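Local coordinates for hydrazine synthase subunit gamma (Candidatus Kuenenia stuttgartiensis, PDB 5C2V), which catalyses the reduction of nitric oxide to hydroxylamine, the first half-reaction of hydrazine synthesis, and carries two c-type hemes, at residues 104-109 and 254-259; 98-103 and 202-207; 176-181 and 305-310. All blocks are in the same frame, centred on the assembly; numbering follows the deposited sequence.

Contact 1: 104-109 and 254-259; sequences RHEGFT and KEFDTP. With CA (calcium ion), chain T; HEC (heme c), chain V.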
loop_
_atom_site.group_PDB
_atom_site.type_symbol
_atom_site.label_atom_id
_atom_site.label_comp_id
_atom_site.label_asym_id
_atom_site.label_seq_id
_atom_site.Cartn_x
_atom_site.Cartn_y
_atom_site.Cartn_z
ATOM N N ARG C 104 -48.290 -21.663 21.324
ATOM C CA ARG C 104 -47.257 -22.223 20.452
ATOM C C ARG C 104 -47.651 -23.587 19.885
ATOM O O ARG C 104 -48.813 -23.819 19.557
ATOM C CB ARG C 104 -45.922 -22.346 21.197
ATOM C CG ARG C 104 -45.298 -21.028 21.626
ATOM C CD ARG C 104 -43.924 -20.875 21.000
ATOM N NE ARG C 104 -42.990 -20.139 21.844
ATOM C CZ ARG C 104 -41.672 -20.142 21.668
ATOM N NH1 ARG C 104 -41.138 -20.848 20.679
ATOM N NH2 ARG C 104 -40.887 -19.448 22.480
ATOM N N HIS C 105 -46.680 -24.490 19.797
ATOM C CA HIS C 105 -46.887 -25.786 19.154
ATOM C C HIS C 105 -46.646 -26.931 20.128
ATOM O O HIS C 105 -47.552 -27.711 20.417
ATOM C CB HIS C 105 -45.972 -25.939 17.936
ATOM C CG HIS C 105 -46.535 -25.355 16.675
ATOM N ND1 HIS C 105 -46.174 -24.110 16.205
ATOM C CD2 HIS C 105 -47.427 -25.849 15.787
ATOM C CE1 HIS C 105 -46.823 -23.864 15.079
ATOM N NE2 HIS C 105 -47.589 -24.902 14.805
ATOM N N GLU C 106 -45.410 -27.034 20.607
ATOM C CA GLU C 106 -45.042 -28.044 21.592
ATOM C C GLU C 106 -45.929 -27.932 22.826
ATOM O O GLU C 106 -46.196 -26.833 23.311
ATOM C CB GLU C 106 -43.570 -27.901 21.977
ATOM C CG GLU C 106 -42.623 -27.928 20.787
ATOM C CD GLU C 106 -41.165 -27.885 21.197
ATOM O OE1 GLU C 106 -40.889 -27.733 22.405
ATOM O OE2 GLU C 106 -40.295 -28.006 20.310
ATOM N N GLY C 107 -46.391 -29.074 23.324
ATOM C CA GLY C 107 -47.338 -29.097 24.422
ATOM C C GLY C 107 -46.707 -29.273 25.788
ATOM O O GLY C 107 -45.545 -28.922 25.999
ATOM N N PHE C 108 -47.481 -29.823 26.718
ATOM C CA PHE C 108 -47.042 -29.987 28.099
ATOM C C PHE C 108 -45.898 -30.986 28.235
ATOM O O PHE C 108 -45.060 -30.857 29.127
ATOM C CB PHE C 108 -48.212 -30.427 28.981
ATOM C CG PHE C 108 -49.273 -29.378 29.146
ATOM C CD1 PHE C 108 -49.153 -28.401 30.121
ATOM C CD2 PHE C 108 -50.392 -29.371 28.330
ATOM C CE1 PHE C 108 -50.127 -27.435 30.276
ATOM C CE2 PHE C 108 -51.370 -28.407 28.480
ATOM C CZ PHE C 108 -51.237 -27.438 29.455
ATOM N N THR C 109 -45.871 -31.981 27.354
ATOM C CA THR C 109 -44.836 -33.006 27.409
ATOM C C THR C 109 -43.460 -32.391 27.173
ATOM O O THR C 109 -43.228 -31.734 26.158
ATOM C CB THR C 109 -45.086 -34.120 26.373
ATOM O OG1 THR C 109 -46.421 -34.622 26.519
ATOM C CG2 THR C 109 -44.095 -35.259 26.561
ATOM N N LYS C 254 -41.620 -35.192 21.206
ATOM C CA LYS C 254 -42.388 -36.018 20.279
ATOM C C LYS C 254 -43.870 -35.653 20.205
ATOM O O LYS C 254 -44.582 -36.124 19.319
ATOM C CB LYS C 254 -42.257 -37.494 20.660
ATOM C CG LYS C 254 -40.834 -37.947 20.915
ATOM C CD LYS C 254 -40.794 -39.413 21.306
ATOM C CE LYS C 254 -39.371 -39.876 21.552
ATOM N NZ LYS C 254 -39.309 -41.329 21.862
ATOM N N GLU C 255 -44.335 -34.811 21.124
ATOM C CA GLU C 255 -45.767 -34.538 21.236
ATOM C C GLU C 255 -46.080 -33.049 21.114
ATOM O O GLU C 255 -45.270 -32.205 21.493
ATOM C CB GLU C 255 -46.306 -35.082 22.561
ATOM C CG GLU C 255 -46.126 -36.581 22.732
ATOM C CD GLU C 255 -46.755 -37.101 24.009
ATOM O OE1 GLU C 255 -47.215 -36.276 24.826
ATOM O OE2 GLU C 255 -46.791 -38.335 24.196
ATOM N N PHE C 256 -47.261 -32.733 20.588
ATOM C CA PHE C 256 -47.602 -31.348 20.280
ATOM C C PHE C 256 -49.046 -30.979 20.617
ATOM O O PHE C 256 -49.939 -31.825 20.605
ATOM C CB PHE C 256 -47.339 -31.066 18.798
ATOM C CG PHE C 256 -45.989 -31.521 18.328
ATOM C CD1 PHE C 256 -44.868 -30.734 18.532
ATOM C CD2 PHE C 256 -45.838 -32.741 17.689
ATOM C CE1 PHE C 256 -43.622 -31.154 18.106
ATOM C CE2 PHE C 256 -44.596 -33.166 17.260
ATOM C CZ PHE C 256 -43.487 -32.371 17.469
ATOM N N ASP C 257 -49.256 -29.700 20.913
ATOM C CA ASP C 257 -50.586 -29.156 21.155
ATOM C C ASP C 257 -51.386 -29.094 19.855
ATOM O O ASP C 257 -50.920 -28.541 18.858
ATOM C CB ASP C 257 -50.477 -27.768 21.795
ATOM C CG ASP C 257 -51.783 -27.000 21.767
ATOM O OD1 ASP C 257 -52.712 -27.371 22.515
ATOM O OD2 ASP C 257 -51.874 -26.011 21.006
ATOM N N THR C 258 -52.586 -29.667 19.868
ATOM C CA THR C 258 -53.410 -29.746 18.665
ATOM C C THR C 258 -53.992 -28.391 18.278
ATOM O O THR C 258 -54.632 -27.727 19.093
ATOM C CB THR C 258 -54.570 -30.745 18.835
ATOM O OG1 THR C 258 -55.656 -30.109 19.520
ATOM C CG2 THR C 258 -54.117 -31.964 19.615
ATOM N N PRO C 259 -53.760 -27.975 17.024
ATOM C CA PRO C 259 -54.290 -26.731 16.461
ATOM C C PRO C 259 -55.754 -26.850 16.056
ATOM O O PRO C 259 -56.246 -27.959 15.845
ATOM C CB PRO C 259 -53.411 -26.496 15.221
ATOM C CG PRO C 259 -52.316 -27.532 15.285
ATOM C CD PRO C 259 -52.875 -28.663 16.074
HETATM CA CA CA T . -53.378 -24.267 21.620
HETATM FE FE HEC V . -44.930 -15.113 16.299
HETATM C CHA HEC V . -46.043 -18.219 17.259
HETATM C CHB HEC V . -47.482 -13.670 18.041
HETATM C CHC HEC V . -43.677 -11.986 15.548
HETATM C CHD HEC V . -42.853 -16.484 13.945
HETATM N NA HEC V . -46.464 -15.823 17.476
HETATM C C1A HEC V . -46.795 -17.146 17.683
HETATM C C2A HEC V . -48.058 -17.190 18.404
HETATM C C3A HEC V . -48.447 -15.923 18.620
HETATM C C4A HEC V . -47.453 -15.046 18.038
HETATM C CMA HEC V . -49.718 -15.435 19.352
HETATM C CAA HEC V . -48.790 -18.482 18.849
HETATM C CBA HEC V . -50.160 -18.614 18.186
HETATM C CGA HEC V . -50.856 -19.858 18.675
HETATM O O1A HEC V . -50.228 -20.647 19.426
HETATM O O2A HEC V . -52.044 -20.060 18.310
HETATM N NB HEC V . -45.547 -13.164 16.615
HETATM C C1B HEC V . -46.485 -12.839 17.576
HETATM C C2B HEC V . -46.232 -11.481 18.011
HETATM C C3B HEC V . -45.186 -11.011 17.318
HETATM C C4B HEC V . -44.733 -12.062 16.429
HETATM C CMB HEC V . -47.059 -10.725 19.074
HETATM C CAB HEC V . -44.542 -9.608 17.430
HETATM C CBB HEC V . -43.803 -9.447 18.776
HETATM N NC HEC V . -43.536 -14.366 14.973
HETATM C C1C HEC V . -43.142 -13.048 14.852
HETATM C C2C HEC V . -41.988 -13.002 13.978
HETATM C C3C HEC V . -41.850 -14.217 13.431
HETATM C C4C HEC V . -42.761 -15.119 14.113
HETATM C CMC HEC V . -41.362 -11.691 13.446
HETATM C CAC HEC V . -40.801 -14.636 12.373
HETATM C CBC HEC V . -39.380 -14.583 12.979
HETATM N ND HEC V . -44.563 -17.055 15.646
HETATM C C1D HEC V . -43.529 -17.369 14.764
HETATM C C2D HEC V . -43.269 -18.789 14.844
HETATM C C3D HEC V . -44.266 -19.331 15.877
HETATM C C4D HEC V . -45.027 -18.184 16.322
HETATM C CMD HEC V . -42.212 -19.590 14.055
HETATM C CAD HEC V . -44.417 -20.790 16.352
HETATM C CBD HEC V . -43.367 -21.061 17.424
HETATM C CGD HEC V . -43.505 -22.475 17.922
HETATM O O1D HEC V . -42.720 -22.878 18.820
HETATM O O2D HEC V . -44.400 -23.197 17.418
HETATM O O HOH W 1 -54.494 -25.806 23.057
HETATM O O HOH W 2 -54.780 -24.921 19.800
HETATM O O HOH W 3 -52.256 -22.727 20.169
HETATM O O HOH W 4 -43.587 -15.494 17.863
#
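H105 meets D257 through the backbone. D257 N donates to H105 O at 2.7 Å, nearly in line with the carbonyl bond (C=O...N angle 171°). F256 packs beside this bond. F256 CB lies 3.7 Å from H105 O, and its CD1 reaches CA of E106. The ring of F256 is stacked on H272 and touches the second heme. G107 lets the loop 104-109 pass close over the backbone of F256 and D257. At the far end T109 OG1 donates to E255 OE1. The modelled distance is very short, so its exact value is doubtful. E255 carries its carboxylate out on a straight chain to meet this hydroxyl.

The loop thus lines one edge of strand 256-257, which pairs antiparallel with strand 206-207. This strand lies in the cytochrome c region, where F256, T258 and P259 line the pocket of heme 2. R104 and H105 belong instead to the pocket of heme 1, which appears to lie in the active site. R104 sets CG beside its backbone N and then bends at chi2 and chi3. This turns the guanidinium to the heme propionate, where R104 NH1 donates to heme O1D at 3.2 Å. NH2 forms a salt bridge with D82. The first side-chain bond of H105 points away from 254-259. H105 ND1 donates at the ring edge to the other oxygen of that propionate, O2D, at a distance too short to be trusted.

D257 turns to the calcium ion. With CG anti to the backbone N (chi1 166°), D257 OD2 binds the calcium ion at 2.4 Å. L100 O and P102 O bind the same ion. One of its waters donates to heme propionate atom O1A at 3.0 Å, linking the metal to heme 1. E106 OE1 is hydrogen-bonded to H111, and OE2 forms a salt bridge with K89.

Contact 2: 98-103 and 202-207; sequences RYLPPF and SDAQTH. With CA (calcium ion), chain T; BET (trimethyl glycine), chain X; HEC (heme c), chain V.
L100 forms the apolar part of this contact by forking over the turn at S202-A204. L100 CD1 lies 3.6 Å from S202 CB. L100 CD2 lies 3.9 Å from A204 CB. A204 CB also sits 3.6 Å from P101 O. P102 adds only a loose approach of its CD to A204 O.

Metal bonds use the backbone of 98-103. L100 O binds the calcium ion at 2.5 Å and P102 O at 2.3 Å. The peptide before P102 is cis, within the bend between the two carbonyls. D257 and three waters complete the site, so the calcium bridges this loop and D257 of the cytochrome c region.

Hydrogen bonds shape 202-207 itself. S202 OG accepts from A204 N at 3.2 Å, an ST turn. It probably also hydrogen-bonds T258 OG1, at a doubtfully short distance. D203 OD1 accepts from Q205 N, an Asx turn, with the N-H coming from above the carboxylate plane. The two turns overlap. A204 is in the left-handed helical conformation (phi 57°, psi 35°), and its CB points toward 98-103. D203 OD2 also takes a bond from H207 NE2, though the modelled length is doubtful. H207 ND1 donates to the trimethyl glycine oxygen O at 2.6 Å, almost straight at 173°.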
loop_
_atom_site.group_PDB
_atom_site.type_symbol
_atom_site.label_atom_id
_atom_site.label_comp_id
_atom_site.label_asym_id
_atom_site.label_seq_id
_atom_site.Cartn_x
_atom_site.Cartn_y
_atom_site.Cartn_z
ATOM N N ARG C 98 -57.250 -16.915 21.217
ATOM C CA ARG C 98 -57.597 -16.961 22.636
ATOM C C ARG C 98 -58.450 -18.176 22.996
ATOM O O ARG C 98 -58.517 -18.571 24.159
ATOM C CB ARG C 98 -58.330 -15.681 23.047
ATOM C CG ARG C 98 -59.721 -15.530 22.450
ATOM C CD ARG C 98 -60.468 -14.362 23.079
ATOM N NE ARG C 98 -61.839 -14.260 22.586
ATOM C CZ ARG C 98 -62.736 -13.392 23.041
ATOM N NH1 ARG C 98 -62.412 -12.544 24.008
ATOM N NH2 ARG C 98 -63.961 -13.374 22.533
ATOM N N TYR C 99 -59.096 -18.765 21.996
ATOM C CA TYR C 99 -60.045 -19.848 22.235
ATOM C C TYR C 99 -59.373 -21.181 22.552
ATOM O O TYR C 99 -60.014 -22.089 23.080
ATOM C CB TYR C 99 -60.968 -20.014 21.027
ATOM C CG TYR C 99 -61.851 -18.815 20.769
ATOM C CD1 TYR C 99 -62.345 -18.057 21.822
ATOM C CD2 TYR C 99 -62.187 -18.439 19.477
ATOM C CE1 TYR C 99 -63.151 -16.960 21.595
ATOM C CE2 TYR C 99 -62.992 -17.341 19.240
ATOM C CZ TYR C 99 -63.471 -16.606 20.302
ATOM O OH TYR C 99 -64.274 -15.512 20.072
ATOM N N LEU C 100 -58.088 -21.305 22.235
ATOM C CA LEU C 100 -57.395 -22.575 22.438
ATOM C C LEU C 100 -56.000 -22.450 23.049
ATOM O O LEU C 100 -54.999 -22.537 22.335
ATOM C CB LEU C 100 -57.299 -23.330 21.111
ATOM C CG LEU C 100 -58.606 -23.928 20.592
ATOM C CD1 LEU C 100 -58.421 -24.459 19.184
ATOM C CD2 LEU C 100 -59.094 -25.028 21.523
ATOM N N PRO C 101 -55.934 -22.229 24.373
ATOM C CA PRO C 101 -54.701 -22.373 25.152
ATOM C C PRO C 101 -54.424 -23.846 25.471
ATOM O O PRO C 101 -55.363 -24.641 25.454
ATOM C CB PRO C 101 -55.000 -21.575 26.422
ATOM C CG PRO C 101 -56.467 -21.720 26.595
ATOM C CD PRO C 101 -57.052 -21.750 25.207
ATOM N N PRO C 102 -53.162 -24.212 25.752
ATOM C CA PRO C 102 -51.983 -23.340 25.765
ATOM C C PRO C 102 -51.475 -23.038 24.361
ATOM O O PRO C 102 -51.999 -23.571 23.383
ATOM C CB PRO C 102 -50.959 -24.157 26.554
ATOM C CG PRO C 102 -51.317 -25.565 26.250
ATOM C CD PRO C 102 -52.820 -25.593 26.137
ATOM N N PHE C 103 -50.446 -22.204 24.273
ATOM C CA PHE C 103 -50.034 -21.641 22.994
ATOM C C PHE C 103 -48.755 -22.253 22.424
ATOM O O PHE C 103 -48.219 -23.223 22.962
ATOM C CB PHE C 103 -49.899 -20.126 23.137
ATOM C CG PHE C 103 -51.100 -19.482 23.775
ATOM C CD1 PHE C 103 -52.305 -19.415 23.093
ATOM C CD2 PHE C 103 -51.031 -18.963 25.056
ATOM C CE1 PHE C 103 -53.417 -18.834 23.674
ATOM C CE2 PHE C 103 -52.141 -18.378 25.643
ATOM C CZ PHE C 103 -53.334 -18.314 24.950
ATOM N N SER C 202 -60.702 -28.762 18.118
ATOM C CA SER C 202 -59.482 -29.155 18.816
ATOM C C SER C 202 -59.784 -29.497 20.273
ATOM O O SER C 202 -60.650 -28.880 20.894
ATOM C CB SER C 202 -58.435 -28.039 18.740
ATOM O OG SER C 202 -57.286 -28.359 19.504
ATOM N N ASP C 203 -59.060 -30.467 20.822
ATOM C CA ASP C 203 -59.261 -30.863 22.214
ATOM C C ASP C 203 -58.401 -30.028 23.156
ATOM O O ASP C 203 -58.510 -30.148 24.377
ATOM C CB ASP C 203 -58.965 -32.355 22.409
ATOM C CG ASP C 203 -57.579 -32.756 21.920
ATOM O OD1 ASP C 203 -56.724 -31.870 21.707
ATOM O OD2 ASP C 203 -57.342 -33.971 21.757
ATOM N N ALA C 204 -57.547 -29.190 22.571
ATOM C CA ALA C 204 -56.611 -28.351 23.317
ATOM C C ALA C 204 -55.710 -29.184 24.225
ATOM O O ALA C 204 -55.348 -28.752 25.319
ATOM C CB ALA C 204 -57.363 -27.300 24.130
ATOM N N GLN C 205 -55.352 -30.378 23.762
ATOM C CA GLN C 205 -54.490 -31.269 24.530
ATOM C C GLN C 205 -53.193 -31.567 23.786
ATOM O O GLN C 205 -52.981 -31.093 22.670
ATOM C CB GLN C 205 -55.218 -32.576 24.851
ATOM C CG GLN C 205 -56.486 -32.402 25.669
ATOM C CD GLN C 205 -57.157 -33.724 25.987
ATOM O OE1 GLN C 205 -56.534 -34.784 25.912
ATOM N NE2 GLN C 205 -58.436 -33.669 26.342
ATOM N N THR C 206 -52.331 -32.361 24.414
ATOM C CA THR C 206 -51.049 -32.727 23.827
ATOM C C THR C 206 -51.046 -34.196 23.413
ATOM O O THR C 206 -51.222 -35.083 24.248
ATOM C CB THR C 206 -49.889 -32.468 24.807
ATOM O OG1 THR C 206 -49.889 -31.088 25.197
ATOM C CG2 THR C 206 -48.560 -32.804 24.159
ATOM N N HIS C 207 -50.846 -34.449 22.122
ATOM C CA HIS C 207 -50.912 -35.807 21.589
ATOM C C HIS C 207 -49.654 -36.210 20.827
ATOM O O HIS C 207 -48.907 -35.359 20.343
ATOM C CB HIS C 207 -52.125 -35.953 20.665
ATOM C CG HIS C 207 -53.440 -35.865 21.373
ATOM N ND1 HIS C 207 -53.936 -36.888 22.151
ATOM C CD2 HIS C 207 -54.365 -34.878 21.415
ATOM C CE1 HIS C 207 -55.109 -36.534 22.645
ATOM N NE2 HIS C 207 -55.392 -35.318 22.213
HETATM CA CA CA T . -53.378 -24.267 21.620
HETATM N N BET X . -52.296 -42.232 21.927
HETATM C CA BET X . -51.704 -40.982 21.278
HETATM C C BET X . -51.754 -39.733 22.318
HETATM O O BET X . -52.884 -39.213 22.462
HETATM O OXT BET X . -50.637 -39.454 22.826
HETATM C C1 BET X . -51.896 -42.322 23.391
HETATM C C2 BET X . -51.782 -43.487 21.222
HETATM C C3 BET X . -53.815 -42.189 21.892
HETATM FE FE HEC V . -44.930 -15.113 16.299
HETATM C CHA HEC V . -46.043 -18.219 17.259
HETATM C CHB HEC V . -47.482 -13.670 18.041
HETATM C CHC HEC V . -43.677 -11.986 15.548
HETATM C CHD HEC V . -42.853 -16.484 13.945
HETATM N NA HEC V . -46.464 -15.823 17.476
HETATM C C1A HEC V . -46.795 -17.146 17.683
HETATM C C2A HEC V . -48.058 -17.190 18.404
HETATM C C3A HEC V . -48.447 -15.923 18.620
HETATM C C4A HEC V . -47.453 -15.046 18.038
HETATM C CMA HEC V . -49.718 -15.435 19.352
HETATM C CAA HEC V . -48.790 -18.482 18.849
HETATM C CBA HEC V . -50.160 -18.614 18.186
HETATM C CGA HEC V . -50.856 -19.858 18.675
HETATM O O1A HEC V . -50.228 -20.647 19.426
HETATM O O2A HEC V . -52.044 -20.060 18.310
HETATM N NB HEC V . -45.547 -13.164 16.615
HETATM C C1B HEC V . -46.485 -12.839 17.576
HETATM C C2B HEC V . -46.232 -11.481 18.011
HETATM C C3B HEC V . -45.186 -11.011 17.318
HETATM C C4B HEC V . -44.733 -12.062 16.429
HETATM C CMB HEC V . -47.059 -10.725 19.074
HETATM C CAB HEC V . -44.542 -9.608 17.430
HETATM C CBB HEC V . -43.803 -9.447 18.776
HETATM N NC HEC V . -43.536 -14.366 14.973
HETATM C C1C HEC V . -43.142 -13.048 14.852
HETATM C C2C HEC V . -41.988 -13.002 13.978
HETATM C C3C HEC V . -41.850 -14.217 13.431
HETATM C C4C HEC V . -42.761 -15.119 14.113
HETATM C CMC HEC V . -41.362 -11.691 13.446
HETATM C CAC HEC V . -40.801 -14.636 12.373
HETATM C CBC HEC V . -39.380 -14.583 12.979
HETATM N ND HEC V . -44.563 -17.055 15.646
HETATM C C1D HEC V . -43.529 -17.369 14.764
HETATM C C2D HEC V . -43.269 -18.789 14.844
HETATM C C3D HEC V . -44.266 -19.331 15.877
HETATM C C4D HEC V . -45.027 -18.184 16.322
HETATM C CMD HEC V . -42.212 -19.590 14.055
HETATM C CAD HEC V . -44.417 -20.790 16.352
HETATM C CBD HEC V . -43.367 -21.061 17.424
HETATM C CGD HEC V . -43.505 -22.475 17.922
HETATM O O1D HEC V . -42.720 -22.878 18.820
HETATM O O2D HEC V . -44.400 -23.197 17.418
HETATM O O HOH W 1 -54.494 -25.806 23.057
HETATM O O HOH W 2 -54.780 -24.921 19.800
HETATM O O HOH W 3 -52.256 -22.727 20.169
HETATM O O HOH W 4 -43.587 -15.494 17.863
#

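Contact 3: 176-181 and 305-310; sequences QKIFED and QDLVEY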
loop_
_atom_site.group_PDB
_atom_site.type_symbol
_atom_site.label_atom_id
_atom_site.label_comp_id
_atom_site.label_asym_id
_atom_site.label_seq_id
_atom_site.Cartn_x
_atom_site.Cartn_y
_atom_site.Cartn_z
ATOM N N GLN C 176 -67.567 -35.222 5.312
ATOM C CA GLN C 176 -67.940 -35.099 6.718
ATOM C C GLN C 176 -68.174 -36.467 7.355
ATOM O O GLN C 176 -67.892 -36.669 8.536
ATOM C CB GLN C 176 -69.192 -34.230 6.866
ATOM C CG GLN C 176 -69.585 -33.942 8.308
ATOM C CD GLN C 176 -70.821 -33.070 8.413
ATOM O OE1 GLN C 176 -71.523 -32.850 7.427
ATOM N NE2 GLN C 176 -71.089 -32.565 9.611
ATOM N N LYS C 177 -68.685 -37.404 6.563
ATOM C CA LYS C 177 -68.937 -38.757 7.048
ATOM C C LYS C 177 -67.634 -39.508 7.307
ATOM O O LYS C 177 -67.531 -40.276 8.262
ATOM C CB LYS C 177 -69.804 -39.530 6.053
ATOM C CG LYS C 177 -71.242 -39.047 5.980
ATOM C CD LYS C 177 -72.054 -39.894 5.014
ATOM C CE LYS C 177 -71.589 -39.703 3.582
ATOM N NZ LYS C 177 -71.843 -38.313 3.118
ATOM N N ILE C 178 -66.642 -39.281 6.450
ATOM C CA ILE C 178 -65.325 -39.885 6.623
ATOM C C ILE C 178 -64.633 -39.283 7.844
ATOM O O ILE C 178 -64.012 -39.994 8.636
ATOM C CB ILE C 178 -64.440 -39.696 5.366
ATOM C CG1 ILE C 178 -64.769 -40.753 4.307
ATOM C CG2 ILE C 178 -62.964 -39.782 5.719
ATOM C CD1 ILE C 178 -66.033 -40.485 3.523
ATOM N N PHE C 179 -64.764 -37.968 7.994
ATOM C CA PHE C 179 -64.187 -37.250 9.126
ATOM C C PHE C 179 -64.731 -37.762 10.458
ATOM O O PHE C 179 -63.977 -37.989 11.403
ATOM C CB PHE C 179 -64.466 -35.749 8.990
ATOM C CG PHE C 179 -63.833 -34.907 10.065
ATOM C CD1 PHE C 179 -62.550 -34.412 9.910
ATOM C CD2 PHE C 179 -64.531 -34.593 11.222
ATOM C CE1 PHE C 179 -61.968 -33.630 10.892
ATOM C CE2 PHE C 179 -63.953 -33.814 12.208
ATOM C CZ PHE C 179 -62.671 -33.333 12.041
ATOM N N GLU C 180 -66.045 -37.947 10.521
ATOM C CA GLU C 180 -66.708 -38.304 11.769
ATOM C C GLU C 180 -66.845 -39.812 11.951
ATOM O O GLU C 180 -67.430 -40.274 12.930
ATOM C CB GLU C 180 -68.082 -37.639 11.834
ATOM C CG GLU C 180 -68.013 -36.122 11.860
ATOM C CD GLU C 180 -69.354 -35.474 11.612
ATOM O OE1 GLU C 180 -69.523 -34.291 11.976
ATOM O OE2 GLU C 180 -70.244 -36.147 11.050
ATOM N N ASP C 181 -66.306 -40.571 11.002
ATOM C CA ASP C 181 -66.282 -42.025 11.102
ATOM C C ASP C 181 -65.490 -42.444 12.337
ATOM O O ASP C 181 -64.347 -42.023 12.517
ATOM C CB ASP C 181 -65.679 -42.641 9.835
ATOM C CG ASP C 181 -65.916 -44.141 9.734
ATOM O OD1 ASP C 181 -65.585 -44.873 10.689
ATOM O OD2 ASP C 181 -66.433 -44.588 8.690
ATOM N N GLN C 305 -59.880 -37.290 -0.910
ATOM C CA GLN C 305 -60.144 -36.014 -1.562
ATOM C C GLN C 305 -61.385 -35.354 -0.974
ATOM O O GLN C 305 -61.408 -34.141 -0.760
ATOM C CB GLN C 305 -60.308 -36.200 -3.073
ATOM C CG GLN C 305 -59.040 -36.630 -3.795
ATOM C CD GLN C 305 -59.261 -36.854 -5.279
ATOM O OE1 GLN C 305 -60.355 -36.623 -5.795
ATOM N NE2 GLN C 305 -58.222 -37.303 -5.972
ATOM N N ASP C 306 -62.414 -36.155 -0.716
ATOM C CA ASP C 306 -63.616 -35.645 -0.063
ATOM C C ASP C 306 -63.290 -35.100 1.322
ATOM O O ASP C 306 -63.781 -34.039 1.714
ATOM C CB ASP C 306 -64.685 -36.731 0.042
ATOM C CG ASP C 306 -65.402 -36.972 -1.268
ATOM O OD1 ASP C 306 -65.401 -36.063 -2.125
ATOM O OD2 ASP C 306 -65.976 -38.067 -1.435
ATOM N N LEU C 307 -62.460 -35.835 2.056
ATOM C CA LEU C 307 -62.030 -35.420 3.386
ATOM C C LEU C 307 -61.279 -34.093 3.317
ATOM O O LEU C 307 -61.462 -33.216 4.166
ATOM C CB LEU C 307 -61.152 -36.501 4.022
ATOM C CG LEU C 307 -60.692 -36.273 5.464
ATOM C CD1 LEU C 307 -61.865 -35.881 6.347
ATOM C CD2 LEU C 307 -60.010 -37.521 6.002
ATOM N N VAL C 308 -60.440 -33.954 2.295
ATOM C CA VAL C 308 -59.721 -32.708 2.052
ATOM C C VAL C 308 -60.701 -31.565 1.798
ATOM O O VAL C 308 -60.546 -30.471 2.341
ATOM C CB VAL C 308 -58.754 -32.837 0.856
ATOM C CG1 VAL C 308 -58.288 -31.466 0.386
ATOM C CG2 VAL C 308 -57.567 -33.713 1.227
ATOM N N GLU C 309 -61.716 -31.830 0.981
ATOM C CA GLU C 309 -62.733 -30.828 0.676
ATOM C C GLU C 309 -63.503 -30.405 1.923
ATOM O O GLU C 309 -63.867 -29.238 2.067
ATOM C CB GLU C 309 -63.704 -31.354 -0.384
ATOM C CG GLU C 309 -63.133 -31.371 -1.793
ATOM C CD GLU C 309 -62.875 -29.978 -2.337
ATOM O OE1 GLU C 309 -63.531 -29.021 -1.869
ATOM O OE2 GLU C 309 -62.016 -29.838 -3.232
ATOM N N TYR C 310 -63.748 -31.354 2.821
ATOM C CA TYR C 310 -64.428 -31.053 4.076
ATOM C C TYR C 310 -63.533 -30.218 4.985
ATOM O O TYR C 310 -64.008 -29.328 5.691
ATOM C CB TYR C 310 -64.855 -32.337 4.786
ATOM C CG TYR C 310 -65.461 -32.106 6.153
ATOM C CD1 TYR C 310 -66.668 -31.434 6.294
ATOM C CD2 TYR C 310 -64.829 -32.565 7.300
ATOM C CE1 TYR C 310 -67.226 -31.222 7.543
ATOM C CE2 TYR C 310 -65.378 -32.358 8.550
ATOM C CZ TYR C 310 -66.576 -31.687 8.666
ATOM O OH TYR C 310 -67.122 -31.482 9.912
#
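Y310 packs against Q176 and F179 where helices 170-179 and 301-312 meet. These are the first and last helices of the cytochrome c region, and their pairing is consistent with the packing of N- and C-terminal helices in class I cytochromes c.

Q176 comes first and covers one face of the Y310 ring. Q176 CA sits over the centre of the Y310 ring, 3.8 Å from the centroid and only 7° off the normal, a CH-pi contact. CG is anti to the backbone N, and the chain then runs extended over the ring to its hydroxyl end. The amide plane is nearly parallel to the ring, 17° apart. Its NE2 gives a weak hydrogen bond to E180 OE1 one turn on.

I178 points at the other helix. I178 CG2, anti to the backbone N, meets L307 CD2 at 3.7 Å. D306, next to L307, is tied to R174 of the first helix by a salt bridge.

F179 follows, and its side chain is buried. F179 CB touches L307 CD1 at 3.7 Å, and this methyl lies at the edge of the phenyl ring. The ring also packs on C186, one of the cysteines bonded to heme 2, and L307 comes close to that heme. Y310 CE2 sits over one face of the F179 ring, toward its rim near CG. The two rings form an offset edge-to-face pair, with centroids 5.1 Å apart and planes at 60°.

E180 reaches back beside the hydroxyl without a bond, E180 OE1 lying 4.2 Å from Y310 OH.

How the contacts relate
Contacts 1 and 2 are neighbours, with centres 8 Å apart. Their first segments, 98-103 and 104-109, are consecutive in one loop after strand 89-90. Their second segments hold strands 206-207 and 256-257, which form one antiparallel pair. Both contacts share a calcium ion and its waters, and T258 probably hydrogen-bonds S202 and D203 between them. Contact 3 stands apart, 24 Å from contact 1 and 22 Å from contact 2, centre to centre. Along the chain 176-181 precedes 202-207, and 305-310 follows 254-259. Contacts 1 and 2 thus join the heme 1 pocket to the cytochrome c region, while contact 3 pairs the first and last helices of that region near heme 2.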